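Malate oxidoreductase (Thermotoga maritima, PDB 1VL6) probably catalyses the NAD-dependent oxidative decarboxylation of malate to pyruvate. Local coordinates at residues Asp265-Pro278 against Pro288-Asp301. Numbering follows the deposited sequence.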
loop_
_atom_site.group_PDB
_atom_site.type_symbol
_atom_site.label_atom_id
_atom_site.label_comp_id
_atom_site.label_asym_id
_atom_site.label_seq_id
_atom_site.Cartn_x
_atom_site.Cartn_y
_atom_site.Cartn_z
ATOM N N ASP A 265 -14.084 41.262 25.415
ATOM C CA ASP A 265 -13.988 41.288 23.968
ATOM C C ASP A 265 -13.996 39.901 23.346
ATOM O O ASP A 265 -14.451 39.725 22.217
ATOM C CB ASP A 265 -12.702 41.983 23.579
ATOM C CG ASP A 265 -12.672 43.402 24.056
ATOM O OD1 ASP A 265 -13.262 44.237 23.336
ATOM O OD2 ASP A 265 -12.124 43.759 25.132
ATOM N N PHE A 266 -13.459 38.919 24.068
ATOM C CA PHE A 266 -13.454 37.544 23.579
ATOM C C PHE A 266 -13.883 36.612 24.680
ATOM O O PHE A 266 -13.617 36.865 25.879
ATOM C CB PHE A 266 -12.067 37.138 23.132
ATOM C CG PHE A 266 -11.553 37.916 21.947
ATOM C CD1 PHE A 266 -11.155 39.231 22.089
ATOM C CD2 PHE A 266 -11.404 37.306 20.720
ATOM C CE1 PHE A 266 -10.646 39.931 21.033
ATOM C CE2 PHE A 266 -10.903 38.007 19.663
ATOM C CZ PHE A 266 -10.534 39.318 19.803
ATOM N N PHE A 267 -14.587 35.556 24.283
ATOM C CA PHE A 267 -14.828 34.437 25.152
ATOM C C PHE A 267 -14.202 33.281 24.442
ATOM O O PHE A 267 -14.493 33.057 23.248
ATOM C CB PHE A 267 -16.325 34.174 25.362
ATOM C CG PHE A 267 -16.647 32.793 25.931
ATOM C CD1 PHE A 267 -16.661 32.572 27.300
ATOM C CD2 PHE A 267 -16.890 31.734 25.103
ATOM C CE1 PHE A 267 -16.932 31.338 27.809
ATOM C CE2 PHE A 267 -17.141 30.483 25.622
ATOM C CZ PHE A 267 -17.169 30.288 26.971
ATOM N N ILE A 268 -13.354 32.542 25.164
ATOM C CA ILE A 268 -12.857 31.280 24.678
ATOM C C ILE A 268 -13.214 30.177 25.643
ATOM O O ILE A 268 -12.713 30.105 26.777
ATOM C CB ILE A 268 -11.388 31.345 24.515
ATOM C CG1 ILE A 268 -11.032 32.618 23.717
ATOM C CG2 ILE A 268 -10.938 30.142 23.788
ATOM C CD1 ILE A 268 -9.622 32.639 23.183
ATOM N N GLY A 269 -14.091 29.303 25.177
ATOM C CA GLY A 269 -14.591 28.230 25.982
ATOM C C GLY A 269 -14.151 26.896 25.471
ATOM O O GLY A 269 -14.305 26.562 24.284
ATOM N N VAL A 270 -13.635 26.104 26.398
ATOM C CA VAL A 270 -13.093 24.805 26.086
ATOM C C VAL A 270 -13.584 23.985 27.277
ATOM O O VAL A 270 -12.802 23.500 28.063
ATOM C CB VAL A 270 -11.569 25.125 25.819
ATOM C CG1 VAL A 270 -10.691 25.128 27.032
ATOM C CG2 VAL A 270 -11.002 24.398 24.693
ATOM N N SER A 271 -14.926 23.888 27.399
ATOM C CA SER A 271 -15.609 23.506 28.629
ATOM C C SER A 271 -16.887 22.658 28.426
ATOM O O SER A 271 -16.811 21.549 28.027
ATOM C CB SER A 271 -15.902 24.781 29.467
ATOM O OG SER A 271 -16.931 25.635 28.917
ATOM N N ARG A 272 -18.054 23.165 28.760
ATOM C CA ARG A 272 -19.279 22.379 28.672
ATOM C C ARG A 272 -20.328 23.020 27.746
ATOM O O ARG A 272 -20.181 24.162 27.279
ATOM C CB ARG A 272 -19.860 22.208 30.070
ATOM C CG ARG A 272 -18.930 21.382 30.977
ATOM C CD ARG A 272 -19.370 21.327 32.416
ATOM N NE ARG A 272 -19.573 22.681 32.945
ATOM C CZ ARG A 272 -20.754 23.201 33.320
ATOM N NH1 ARG A 272 -21.888 22.491 33.247
ATOM N NH2 ARG A 272 -20.798 24.450 33.776
ATOM N N GLY A 273 -21.382 22.277 27.464
ATOM C CA GLY A 273 -22.379 22.727 26.488
ATOM C C GLY A 273 -23.484 23.611 27.087
ATOM O O GLY A 273 -23.872 23.474 28.254
ATOM N N ASN A 274 -23.957 24.541 26.261
ATOM C CA ASN A 274 -25.060 25.416 26.603
ATOM C C ASN A 274 -24.941 26.072 27.970
ATOM O O ASN A 274 -25.849 26.008 28.759
ATOM C CB ASN A 274 -26.406 24.667 26.418
ATOM C CG ASN A 274 -26.640 24.251 24.954
ATOM O OD1 ASN A 274 -26.432 25.034 24.028
ATOM N ND2 ASN A 274 -27.059 23.005 24.749
ATOM N N ILE A 275 -23.838 26.743 28.222
ATOM C CA ILE A 275 -23.668 27.442 29.493
ATOM C C ILE A 275 -23.640 28.943 29.368
ATOM O O ILE A 275 -23.811 29.614 30.355
ATOM C CB ILE A 275 -22.397 27.005 30.250
ATOM C CG1 ILE A 275 -21.151 27.254 29.400
ATOM C CG2 ILE A 275 -22.511 25.574 30.703
ATOM C CD1 ILE A 275 -19.908 26.919 30.128
ATOM N N LEU A 276 -23.351 29.470 28.182
ATOM C CA LEU A 276 -23.291 30.911 27.976
ATOM C C LEU A 276 -24.649 31.412 27.486
ATOM O O LEU A 276 -25.049 31.122 26.367
ATOM C CB LEU A 276 -22.175 31.207 26.983
ATOM C CG LEU A 276 -21.661 32.630 26.986
ATOM C CD1 LEU A 276 -20.272 32.706 26.302
ATOM C CD2 LEU A 276 -22.674 33.539 26.309
ATOM N N LYS A 277 -25.377 32.122 28.337
ATOM C CA LYS A 277 -26.732 32.578 27.967
ATOM C C LYS A 277 -26.637 33.711 26.919
ATOM O O LYS A 277 -25.754 34.589 26.983
ATOM C CB LYS A 277 -27.553 32.998 29.196
ATOM C CG LYS A 277 -27.883 31.818 30.065
ATOM C CD LYS A 277 -28.944 32.082 31.152
ATOM C CE LYS A 277 -29.583 30.755 31.618
ATOM N NZ LYS A 277 -30.844 30.904 32.417
ATOM N N PRO A 278 -27.533 33.700 25.933
ATOM C CA PRO A 278 -27.452 34.661 24.834
ATOM C C PRO A 278 -27.468 36.103 25.315
ATOM O O PRO A 278 -26.709 36.895 24.833
ATOM C CB PRO A 278 -28.716 34.372 24.033
ATOM C CG PRO A 278 -29.590 33.646 24.958
ATOM C CD PRO A 278 -28.706 32.835 25.816
ATOM N N PRO A 288 -18.211 41.539 19.824
ATOM C CA PRO A 288 -17.706 40.439 20.611
ATOM C C PRO A 288 -17.457 39.176 19.810
ATOM O O PRO A 288 -18.179 38.876 18.840
ATOM C CB PRO A 288 -18.833 40.197 21.592
ATOM C CG PRO A 288 -20.048 40.658 20.889
ATOM C CD PRO A 288 -19.597 41.874 20.194
ATOM N N VAL A 289 -16.445 38.436 20.241
ATOM C CA VAL A 289 -16.009 37.250 19.587
ATOM C C VAL A 289 -16.173 36.107 20.545
ATOM O O VAL A 289 -15.789 36.234 21.738
ATOM C CB VAL A 289 -14.538 37.351 19.176
ATOM C CG1 VAL A 289 -14.026 35.987 18.629
ATOM C CG2 VAL A 289 -14.403 38.375 18.125
ATOM N N ILE A 290 -16.756 35.016 20.028
ATOM C CA ILE A 290 -17.170 33.849 20.815
ATOM C C ILE A 290 -16.580 32.594 20.152
ATOM O O ILE A 290 -17.020 32.204 19.036
ATOM C CB ILE A 290 -18.707 33.700 20.787
ATOM C CG1 ILE A 290 -19.413 34.943 21.316
ATOM C CG2 ILE A 290 -19.179 32.434 21.549
ATOM C CD1 ILE A 290 -19.222 35.208 22.708
ATOM N N PHE A 291 -15.564 32.007 20.806
ATOM C CA PHE A 291 -14.982 30.756 20.386
ATOM C C PHE A 291 -15.634 29.784 21.375
ATOM O O PHE A 291 -15.281 29.786 22.585
ATOM C CB PHE A 291 -13.455 30.746 20.580
ATOM C CG PHE A 291 -12.643 31.563 19.586
ATOM C CD1 PHE A 291 -13.212 32.395 18.644
ATOM C CD2 PHE A 291 -11.248 31.550 19.677
ATOM C CE1 PHE A 291 -12.410 33.140 17.775
ATOM C CE2 PHE A 291 -10.437 32.285 18.809
ATOM C CZ PHE A 291 -11.022 33.076 17.859
ATOM N N ALA A 292 -16.599 29.004 20.914
ATOM C CA ALA A 292 -17.277 28.098 21.821
ATOM C C ALA A 292 -16.923 26.714 21.397
ATOM O O ALA A 292 -17.615 26.115 20.576
ATOM C CB ALA A 292 -18.791 28.323 21.801
ATOM N N LEU A 293 -15.853 26.204 21.988
ATOM C CA LEU A 293 -15.190 24.993 21.504
ATOM C C LEU A 293 -15.512 23.747 22.350
ATOM O O LEU A 293 -14.973 22.676 22.124
ATOM C CB LEU A 293 -13.673 25.214 21.450
ATOM C CG LEU A 293 -13.237 26.550 20.833
ATOM C CD1 LEU A 293 -11.773 26.723 20.817
ATOM C CD2 LEU A 293 -13.771 26.670 19.468
ATOM N N ALA A 294 -16.409 23.836 23.303
ATOM C CA ALA A 294 -16.799 22.593 23.993
ATOM C C ALA A 294 -17.188 21.520 22.980
ATOM O O ALA A 294 -17.884 21.785 22.010
ATOM C CB ALA A 294 -17.933 22.827 24.965
ATOM N N ASN A 295 -16.752 20.306 23.246
ATOM C CA ASN A 295 -17.014 19.187 22.381
ATOM C C ASN A 295 -17.791 18.141 23.150
ATOM O O ASN A 295 -17.363 17.714 24.214
ATOM C CB ASN A 295 -15.645 18.698 21.823
ATOM C CG ASN A 295 -15.476 17.175 21.796
ATOM O OD1 ASN A 295 -16.378 16.446 21.403
ATOM N ND2 ASN A 295 -14.279 16.706 22.167
ATOM N N PRO A 296 -18.910 17.681 22.616
ATOM C CA PRO A 296 -19.370 17.988 21.294
ATOM C C PRO A 296 -20.411 19.099 21.172
ATOM O O PRO A 296 -20.634 19.540 20.038
ATOM C CB PRO A 296 -19.992 16.652 20.860
ATOM C CG PRO A 296 -20.540 16.099 22.094
ATOM C CD PRO A 296 -19.791 16.696 23.261
ATOM N N VAL A 297 -21.073 19.507 22.265
ATOM C CA VAL A 297 -22.005 20.622 22.205
ATOM C C VAL A 297 -21.302 21.926 22.584
ATOM O O VAL A 297 -20.681 21.987 23.645
ATOM C CB VAL A 297 -23.077 20.486 23.194
ATOM C CG1 VAL A 297 -24.105 21.596 22.977
ATOM C CG2 VAL A 297 -23.698 19.104 23.110
ATOM N N PRO A 298 -21.383 22.974 21.761
ATOM C CA PRO A 298 -20.728 24.249 22.115
ATOM C C PRO A 298 -21.335 24.932 23.327
ATOM O O PRO A 298 -22.498 24.667 23.642
ATOM C CB PRO A 298 -20.913 25.105 20.855
ATOM C CG PRO A 298 -21.138 24.083 19.754
ATOM C CD PRO A 298 -21.980 23.049 20.407
ATOM N N GLU A 299 -20.536 25.802 23.977
ATOM C CA GLU A 299 -20.968 26.577 25.140
ATOM C C GLU A 299 -22.245 27.403 24.858
ATOM O O GLU A 299 -23.067 27.629 25.766
ATOM C CB GLU A 299 -19.856 27.493 25.654
ATOM C CG GLU A 299 -18.812 26.753 26.489
ATOM C CD GLU A 299 -17.654 26.177 25.675
ATOM O OE1 GLU A 299 -17.784 26.081 24.440
ATOM O OE2 GLU A 299 -16.614 25.799 26.293
ATOM N N ILE A 300 -22.406 27.833 23.603
ATOM C CA ILE A 300 -23.670 28.406 23.165
ATOM C C ILE A 300 -23.891 28.037 21.742
ATOM O O ILE A 300 -22.929 27.924 21.015
ATOM C CB ILE A 300 -23.669 29.926 23.321
ATOM C CG1 ILE A 300 -24.998 30.513 22.843
ATOM C CG2 ILE A 300 -22.526 30.528 22.550
ATOM C CD1 ILE A 300 -25.163 32.011 23.199
ATOM N N ASP A 301 -25.145 27.824 21.346
ATOM C CA ASP A 301 -25.449 27.487 19.974
ATOM C C ASP A 301 -24.950 28.623 19.094
ATOM O O ASP A 301 -25.154 29.771 19.423
ATOM C CB ASP A 301 -26.937 27.275 19.770
ATOM C CG ASP A 301 -27.290 27.060 18.313
ATOM O OD1 ASP A 301 -26.969 25.980 17.747
ATOM O OD2 ASP A 301 -27.844 27.957 17.649
HETATM O O HOH W 1 -24.733 24.604 21.676
#
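Glu299 reaches back from the loop after strand 289-292 to Ser271, just past strand 266-269. Its chain bends at chi2 (89°), which brings the carboxylate up to the backbone where strand 266-269 ends. OE1 accepts the backbone N of Ala294 at 2.9 Å, on its syn side. Ser271 OG donates to OE2, and Ser271 N adds a weak bond, though the place of OE2 is less sure. The backbone O of Glu299 takes Leu276 N at 3.1 Å, from above the carbonyl plane. Phe267 stands with its ring edge against Glu299, CZ lying 3.9 Å from CG, and ring and carboxylate planes are 79° apart. Leu276 CD1 sits over the centre of one ring face, 3.5 Å above it. Between the parallel strands, Phe291 N bonds to Phe267 O and Gly269 N to Phe291 O, both at 2.9 Å. The Phe291 side chain lies beside Ile268, on the sheet face away from Phe267. An alanine in place of Glu299 would probably leave Ala294 N without its carboxylate partner and open a gap beside Phe267. The two strands belong to a beta-alpha-beta unit of the Rossmann-type NAD-binding domain. The carboxylate holds its own loop through Ala294 N and probably joins it to Ser271, while the backbone O joins it to Leu276.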